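Local coordinates for hypothetical protein yibA (PDB 1OYZ) that is of unknown function, though an oxidoreductase activity has been tentatively assigned, and folds as an all-helical solenoid with HEAT repeats, at residues R57-F62 with A75-Q80; S226-E231 with I242-E247. All coordinates share one frame; numbering follows the deposited sequence.

In the fold
Contact 1 and contact 2 are both buried, apolar packings between two helices that follow each other in the chain. Contact 1 joins helix 53-63 to helix 68-80; contact 2 joins helix 225-232 to helix 239-248. They share no element. Their centres lie about 47 Å apart on opposite sides of the chain's centre, and their nearest atoms are about 31 Å apart. Contact 1 buries 188 Å² and pairs an alanine and an isoleucine of the first helix with an isoleucine and a leucine of the second. Contact 2 buries 99 Å² and rests on one leucine against two alanines. Salt bridges such as Arg57 with Glu61 and Glu247 with Lys276 take no part in either interface.

Contact 1. Residues R57-F62 with A75-Q80; sequences RLAIEF and AFILGQ
Ile77 meets Ala59 where the two backbones come nearest, with 6.6 Å between Ile77 CA and Ala59 CA. The CB bonds of both residues point toward the opposite helix. Ile77 touches with its CG2 methyl, which lies 4.0 Å from Ala59 CB. This branch is anti to the backbone N, while CG1 sits beside that N. Ile77 also touches Ala44 and Leu47 of helix 37-50, and thus lies between that helix and helix 53-63.

Leu78 comes next and makes two contacts, one with each methyl. Its CD1 lies 3.4 Å from Ala59 CB, tighter than usual for two carbons. Both side-chain torsions of Leu78 lie off the staggered values (chi1 -109°, chi2 29°), so its position is either strained or doubtfully modelled. Its CD2 reaches Ile60 CG1 at 4.1 Å, and the two side chains cross at about a right angle. The CB bond of Ile60 points away from helix 68-80, yet its CG1 still meets Leu78. Both residues also touch helix 88-101, Leu78 at Val91 and Leu95, and Ile60 at Ile94.

The short axes approach to 8.7 Å, and their directions differ by 137°. Two successive helices packed roughly antiparallel through small and branched apolar residues form a helical hairpin, as in HEAT-like alpha solenoids.

Contact 2. Residues S226-E231 with I242-E247; sequences SVLCDE and IEAAGE
The backbones of 226-231 and 242-247 come nearest at Leu228 and Ala245, whose CA atoms are 7.1 Å apart. Leu228 carries the contact from its side, and its CB bond points toward the other helix. CG is anti to the backbone N (chi1 -159°), which sends the branched end across the gap between the helices.

The two methyls part over neighbouring alanines. CD2 lies 4.0 Å from Ala245 CA, nearer to the backbone than to the methyl, since Leu228 CD2 is 4.5 Å from Ala245 CB. CD1 reaches Ala244 CB more loosely, at 4.4 Å. The CB bond of Ala244 points toward helix 225-232, whereas that of Ala245 is turned to one side. With such small side chains on 242-247, the leucine can approach the helix backbone itself.

Leu228 also touches Ile241 and Leu248, on the same helix as the alanines, Ile213 of helix 206-218, and Leu253. Three glutamates take no part in the contact and pair with bases: Glu231 with Arg209 and Lys234, Glu243 and Glu247 with Lys276.

The three touching residues are buried and join by carbon contacts alone. The chemistry therefore implies a hydrophobic seam between the two helices, held by van der Waals packing and not by charge pairing.

Contact 1. Residues R57-F62 with A75-Q80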
loop_
_atom_site.group_PDB
_atom_site.type_symbol
_atom_site.label_atom_id
_atom_site.label_comp_id
_atom_site.label_asym_id
_atom_site.label_seq_id
_atom_site.Cartn_x
_atom_site.Cartn_y
_atom_site.Cartn_z
ATOM N N ARG A 57 -22.155 -8.811 15.061
ATOM C CA ARG A 57 -23.505 -8.302 14.786
ATOM C C ARG A 57 -23.593 -6.785 14.876
ATOM O O ARG A 57 -24.130 -6.129 13.994
ATOM C CB ARG A 57 -24.537 -8.942 15.727
ATOM C CG ARG A 57 -24.878 -10.384 15.359
ATOM C CD ARG A 57 -25.980 -10.987 16.252
ATOM N NE ARG A 57 -27.261 -10.273 16.142
ATOM C CZ ARG A 57 -27.577 -9.143 16.785
ATOM N NH1 ARG A 57 -26.706 -8.570 17.612
ATOM N NH2 ARG A 57 -28.771 -8.574 16.592
ATOM N N LEU A 58 -23.062 -6.231 15.948
ATOM C CA LEU A 58 -23.091 -4.806 16.134
ATOM C C LEU A 58 -22.364 -4.111 14.971
ATOM O O LEU A 58 -22.801 -3.065 14.492
ATOM C CB LEU A 58 -22.431 -4.478 17.466
ATOM C CG LEU A 58 -22.517 -3.069 18.050
ATOM C CD1 LEU A 58 -21.568 -2.136 17.297
ATOM C CD2 LEU A 58 -23.979 -2.572 17.993
ATOM N N ALA A 59 -21.253 -4.691 14.522
ATOM C CA ALA A 59 -20.493 -4.098 13.415
ATOM C C ALA A 59 -21.342 -4.063 12.136
ATOM O O ALA A 59 -21.379 -3.053 11.415
ATOM C CB ALA A 59 -19.198 -4.888 13.181
ATOM N N ILE A 60 -22.025 -5.172 11.877
ATOM C CA ILE A 60 -22.914 -5.292 10.736
ATOM C C ILE A 60 -24.006 -4.226 10.860
ATOM O O ILE A 60 -24.187 -3.415 9.950
ATOM C CB ILE A 60 -23.523 -6.697 10.684
ATOM C CG1 ILE A 60 -22.444 -7.679 10.214
ATOM C CG2 ILE A 60 -24.792 -6.712 9.777
ATOM C CD1 ILE A 60 -22.794 -9.147 10.446
ATOM N N GLU A 61 -24.697 -4.173 11.992
ATOM C CA GLU A 61 -25.730 -3.148 12.127
ATOM C C GLU A 61 -25.152 -1.754 11.881
ATOM O O GLU A 61 -25.756 -0.946 11.152
ATOM C CB GLU A 61 -26.367 -3.182 13.506
ATOM C CG GLU A 61 -27.015 -4.490 13.834
ATOM C CD GLU A 61 -27.629 -4.470 15.212
ATOM O OE1 GLU A 61 -28.113 -5.531 15.653
ATOM O OE2 GLU A 61 -27.635 -3.388 15.852
ATOM N N PHE A 62 -24.000 -1.461 12.487
ATOM C CA PHE A 62 -23.359 -0.160 12.289
ATOM C C PHE A 62 -23.167 0.102 10.806
ATOM O O PHE A 62 -23.171 1.248 10.373
ATOM C CB PHE A 62 -21.983 -0.095 12.965
ATOM C CG PHE A 62 -22.018 0.482 14.347
ATOM C CD1 PHE A 62 -23.118 0.264 15.174
ATOM C CD2 PHE A 62 -20.953 1.226 14.832
ATOM C CE1 PHE A 62 -23.157 0.780 16.461
ATOM C CE2 PHE A 62 -20.978 1.747 16.121
ATOM C CZ PHE A 62 -22.086 1.524 16.939
ATOM N N ALA A 75 -17.329 -1.252 9.230
ATOM C CA ALA A 75 -16.634 -1.867 8.112
ATOM C C ALA A 75 -15.177 -2.117 8.504
ATOM O O ALA A 75 -14.596 -3.126 8.119
ATOM C CB ALA A 75 -16.711 -0.966 6.896
ATOM N N PHE A 76 -14.597 -1.211 9.286
ATOM C CA PHE A 76 -13.207 -1.385 9.738
ATOM C C PHE A 76 -13.125 -2.653 10.603
ATOM O O PHE A 76 -12.303 -3.540 10.363
ATOM C CB PHE A 76 -12.759 -0.166 10.556
ATOM C CG PHE A 76 -11.385 -0.307 11.190
ATOM C CD1 PHE A 76 -10.243 -0.455 10.400
ATOM C CD2 PHE A 76 -11.237 -0.234 12.584
ATOM C CE1 PHE A 76 -8.974 -0.518 10.980
ATOM C CE2 PHE A 76 -9.972 -0.295 13.181
ATOM C CZ PHE A 76 -8.829 -0.438 12.378
ATOM N N ILE A 77 -13.987 -2.736 11.603
ATOM C CA ILE A 77 -13.995 -3.890 12.481
ATOM C C ILE A 77 -14.127 -5.169 11.682
ATOM O O ILE A 77 -13.369 -6.129 11.870
ATOM C CB ILE A 77 -15.148 -3.790 13.518
ATOM C CG1 ILE A 77 -14.824 -2.720 14.545
ATOM C CG2 ILE A 77 -15.306 -5.089 14.282
ATOM C CD1 ILE A 77 -15.934 -2.450 15.508
ATOM N N LEU A 78 -15.080 -5.157 10.765
ATOM C CA LEU A 78 -15.381 -6.301 9.916
ATOM C C LEU A 78 -14.212 -6.778 9.045
ATOM O O LEU A 78 -14.178 -7.924 8.622
ATOM C CB LEU A 78 -16.603 -5.944 9.052
ATOM C CG LEU A 78 -17.966 -6.608 9.328
ATOM C CD1 LEU A 78 -18.110 -6.976 10.777
ATOM C CD2 LEU A 78 -19.104 -5.701 8.872
ATOM N N GLY A 79 -13.246 -5.915 8.780
ATOM C CA GLY A 79 -12.127 -6.352 7.953
ATOM C C GLY A 79 -11.142 -7.310 8.616
ATOM O O GLY A 79 -10.435 -8.052 7.929
ATOM N N GLN A 80 -11.082 -7.324 9.944
ATOM C CA GLN A 80 -10.132 -8.215 10.607
ATOM C C GLN A 80 -10.679 -9.130 11.723
ATOM O O GLN A 80 -10.013 -10.076 12.136
ATOM C CB GLN A 80 -8.949 -7.369 11.111
ATOM C CG GLN A 80 -8.128 -6.758 9.963
ATOM C CD GLN A 80 -7.217 -5.629 10.405
ATOM O OE1 GLN A 80 -6.225 -5.855 11.095
ATOM N NE2 GLN A 80 -7.553 -4.400 10.014
#

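Contact 2. Residues S226-E231 with I242-E247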
loop_
_atom_site.group_PDB
_atom_site.type_symbol
_atom_site.label_atom_id
_atom_site.label_comp_id
_atom_site.label_asym_id
_atom_site.label_seq_id
_atom_site.Cartn_x
_atom_site.Cartn_y
_atom_site.Cartn_z
ATOM N N SER A 226 20.605 8.581 -18.010
ATOM C CA SER A 226 20.859 9.988 -17.726
ATOM C C SER A 226 20.490 10.415 -16.293
ATOM O O SER A 226 21.287 11.033 -15.594
ATOM C CB SER A 226 20.112 10.854 -18.741
ATOM O OG SER A 226 20.648 12.163 -18.733
ATOM N N VAL A 227 19.286 10.080 -15.853
ATOM C CA VAL A 227 18.869 10.474 -14.508
ATOM C C VAL A 227 19.692 9.705 -13.486
ATOM O O VAL A 227 20.118 10.243 -12.470
ATOM C CB VAL A 227 17.342 10.219 -14.298
ATOM C CG1 VAL A 227 16.991 8.847 -14.838
ATOM C CG2 VAL A 227 16.975 10.299 -12.813
ATOM N N LEU A 228 19.938 8.444 -13.767
ATOM C CA LEU A 228 20.712 7.642 -12.847
ATOM C C LEU A 228 22.076 8.325 -12.618
ATOM O O LEU A 228 22.498 8.536 -11.473
ATOM C CB LEU A 228 20.871 6.237 -13.419
ATOM C CG LEU A 228 21.205 5.106 -12.445
ATOM C CD1 LEU A 228 20.313 5.184 -11.205
ATOM C CD2 LEU A 228 21.042 3.776 -13.152
ATOM N N CYS A 229 22.742 8.690 -13.715
ATOM C CA CYS A 229 24.031 9.383 -13.644
ATOM C C CYS A 229 23.933 10.620 -12.744
ATOM O O CYS A 229 24.798 10.848 -11.883
ATOM C CB CYS A 229 24.481 9.818 -15.048
ATOM S SG CYS A 229 25.903 10.957 -15.076
ATOM N N ASP A 230 22.886 11.421 -12.924
ATOM C CA ASP A 230 22.745 12.617 -12.105
ATOM C C ASP A 230 22.607 12.331 -10.611
ATOM O O ASP A 230 23.147 13.061 -9.787
ATOM C CB ASP A 230 21.531 13.439 -12.522
ATOM C CG ASP A 230 21.640 13.971 -13.928
ATOM O OD1 ASP A 230 20.609 14.468 -14.435
ATOM O OD2 ASP A 230 22.744 13.894 -14.513
ATOM N N GLU A 231 21.855 11.287 -10.280
ATOM C CA GLU A 231 21.605 10.921 -8.901
ATOM C C GLU A 231 22.860 10.418 -8.231
ATOM O O GLU A 231 23.103 10.710 -7.056
ATOM C CB GLU A 231 20.519 9.854 -8.838
ATOM C CG GLU A 231 19.178 10.415 -9.180
ATOM C CD GLU A 231 18.735 11.461 -8.190
ATOM O OE1 GLU A 231 18.068 12.429 -8.605
ATOM O OE2 GLU A 231 19.062 11.319 -6.989
ATOM N N ILE A 242 22.154 3.592 -5.942
ATOM C CA ILE A 242 23.408 2.887 -6.104
ATOM C C ILE A 242 23.109 1.448 -6.471
ATOM O O ILE A 242 23.720 0.876 -7.369
ATOM C CB ILE A 242 24.209 2.953 -4.808
ATOM C CG1 ILE A 242 24.376 4.423 -4.425
ATOM C CG2 ILE A 242 25.561 2.218 -4.981
ATOM C CD1 ILE A 242 25.209 4.650 -3.146
ATOM N N GLU A 243 22.125 0.875 -5.798
ATOM C CA GLU A 243 21.739 -0.499 -6.051
ATOM C C GLU A 243 21.167 -0.692 -7.472
ATOM O O GLU A 243 21.446 -1.703 -8.142
ATOM C CB GLU A 243 20.707 -0.919 -5.014
ATOM C CG GLU A 243 20.040 -2.230 -5.323
ATOM C CD GLU A 243 20.972 -3.374 -5.115
ATOM O OE1 GLU A 243 20.563 -4.544 -5.332
ATOM O OE2 GLU A 243 22.129 -3.099 -4.728
ATOM N N ALA A 244 20.342 0.263 -7.907
ATOM C CA ALA A 244 19.749 0.229 -9.248
ATOM C C ALA A 244 20.883 0.298 -10.284
ATOM O O ALA A 244 20.839 -0.362 -11.325
ATOM C CB ALA A 244 18.808 1.404 -9.435
ATOM N N ALA A 245 21.891 1.105 -9.975
ATOM C CA ALA A 245 23.033 1.242 -10.852
ATOM C C ALA A 245 23.659 -0.138 -11.122
ATOM O O ALA A 245 24.047 -0.442 -12.259
ATOM C CB ALA A 245 24.057 2.217 -10.248
ATOM N N GLY A 246 23.724 -0.998 -10.103
ATOM C CA GLY A 246 24.305 -2.324 -10.297
ATOM C C GLY A 246 23.361 -3.241 -11.057
ATOM O O GLY A 246 23.779 -4.079 -11.865
ATOM N N GLU A 247 22.071 -3.079 -10.796
ATOM C CA GLU A 247 21.054 -3.875 -11.453
ATOM C C GLU A 247 20.917 -3.564 -12.952
ATOM O O GLU A 247 20.709 -4.473 -13.740
ATOM C CB GLU A 247 19.705 -3.673 -10.753
ATOM C CG GLU A 247 19.577 -4.393 -9.422
ATOM C CD GLU A 247 19.639 -5.903 -9.583
ATOM O OE1 GLU A 247 18.905 -6.435 -10.465
ATOM O OE2 GLU A 247 20.419 -6.558 -8.829
#